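Local coordinates for protein taurine dioxygenase (PDB 5VN6) that probably acts as an iron-dependent dioxygenase of the TfdA family that oxidises taurine, and binds a magnesium ion at its metal site, at residues Ala28-Val31 against Gly35-Ala38. Sequence-based numbering, arbitrary orientation.
Sequences ADAV and GLFA
The short helical turn Ala28-Val31 comes closest to the first turn of helix 34-47 at Ala30 and Phe37, whose CA atoms lie 4.9 Å apart. No hydrogen bond joins the two segments; the contact is small, and its side-chain part is apolar. Ala30 is its centre on one side, with CB directed at the helix between Leu36 and Phe37. Leu36 reaches over with one branch. Its CD2 lies 4.0 Å from Ala30 CB and 3.8 Å from Ala30 N, so the methyl packs on the backbone as well as on the side chain. The same methyl lies 4.1 Å from Asp29 CB, touching the aliphatic foot of that exposed residue. With CG anti to the backbone N (chi1 174°), Leu36 extends across to the turn.

Phe37 takes part with the root of its side chain. Its CB is 4.4 Å from Ala30 CB and 3.7 Å from Ala30 O. Here too CG is anti to the backbone N (chi1 180°), but the ring runs on past the turn and meets Phe69 edge-to-face. The carbonyl of Ala30 accepts a hydrogen bond from Arg68 NH2, which satisfies this oxygen beside the apolar Phe37 CB. Within the turn, Val31 N bonds to Ala28 O.

The contact joins two consecutive helices, 27-32 and 34-47, across the short break between them, well away from the metal site. Helix 59-67 covers it through Phe65, whose side chain touches those of both Ala30 and Phe37. The two helices form the connection of a beta-alpha-beta crossover from strand 20-23 to strand 49-52, parallel neighbours in the mixed sheet.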
loop_
_atom_site.group_PDB
_atom_site.type_symbol
_atom_site.label_atom_id
_atom_site.label_comp_id
_atom_site.label_asym_id
_atom_site.label_seq_id
_atom_site.Cartn_x
_atom_site.Cartn_y
_atom_site.Cartn_z
ATOM N N ALA A 28 19.157 -8.178 23.018
ATOM C CA ALA A 28 20.203 -8.968 23.664
ATOM C C ALA A 28 19.728 -9.536 24.991
ATOM O O ALA A 28 20.095 -10.658 25.365
ATOM C CB ALA A 28 21.459 -8.121 23.880
ATOM N N ASP A 29 18.938 -8.758 25.736
ATOM C CA ASP A 29 18.481 -9.224 27.038
ATOM C C ASP A 29 17.508 -10.392 26.910
ATOM O O ASP A 29 17.415 -11.216 27.821
ATOM C CB ASP A 29 17.854 -8.065 27.815
ATOM C CG ASP A 29 18.858 -6.964 28.140
ATOM O OD1 ASP A 29 20.082 -7.223 28.126
ATOM O OD2 ASP A 29 18.420 -5.834 28.423
ATOM N N ALA A 30 16.773 -10.479 25.798
ATOM C CA ALA A 30 15.816 -11.565 25.622
ATOM C C ALA A 30 16.490 -12.905 25.375
ATOM O O ALA A 30 15.824 -13.945 25.445
ATOM C CB ALA A 30 14.860 -11.253 24.479
ATOM N N VAL A 31 17.782 -12.913 25.057
ATOM C CA VAL A 31 18.469 -14.187 24.882
ATOM C C VAL A 31 18.406 -15.011 26.166
ATOM O O VAL A 31 18.082 -16.203 26.134
ATOM C CB VAL A 31 19.914 -13.959 24.412
ATOM C CG1 VAL A 31 20.611 -15.294 24.229
ATOM C CG2 VAL A 31 19.907 -13.181 23.091
ATOM N N GLY A 35 11.382 -14.652 30.740
ATOM C CA GLY A 35 10.152 -13.883 30.829
ATOM C C GLY A 35 10.055 -12.826 29.744
ATOM O O GLY A 35 9.024 -12.700 29.074
ATOM N N LEU A 36 11.148 -12.094 29.508
ATOM C CA LEU A 36 11.127 -11.094 28.446
ATOM C C LEU A 36 10.879 -11.749 27.093
ATOM O O LEU A 36 10.087 -11.245 26.286
ATOM C CB LEU A 36 12.428 -10.289 28.432
ATOM C CG LEU A 36 12.534 -9.308 27.251
ATOM C CD1 LEU A 36 11.376 -8.316 27.267
ATOM C CD2 LEU A 36 13.850 -8.563 27.247
ATOM N N PHE A 37 11.532 -12.883 26.826
ATOM C CA PHE A 37 11.311 -13.529 25.537
ATOM C C PHE A 37 9.878 -14.015 25.386
ATOM O O PHE A 37 9.310 -13.932 24.291
ATOM C CB PHE A 37 12.249 -14.712 25.305
ATOM C CG PHE A 37 11.997 -15.360 23.985
ATOM C CD1 PHE A 37 12.387 -14.727 22.825
ATOM C CD2 PHE A 37 11.283 -16.543 23.895
ATOM C CE1 PHE A 37 12.119 -15.269 21.593
ATOM C CE2 PHE A 37 11.007 -17.098 22.663
ATOM C CZ PHE A 37 11.425 -16.460 21.508
ATOM N N ALA A 38 9.305 -14.589 26.451
ATOM C CA ALA A 38 7.919 -15.049 26.397
ATOM C C ALA A 38 6.972 -13.926 25.980
ATOM O O ALA A 38 6.113 -14.111 25.107
ATOM C CB ALA A 38 7.505 -15.630 27.752
#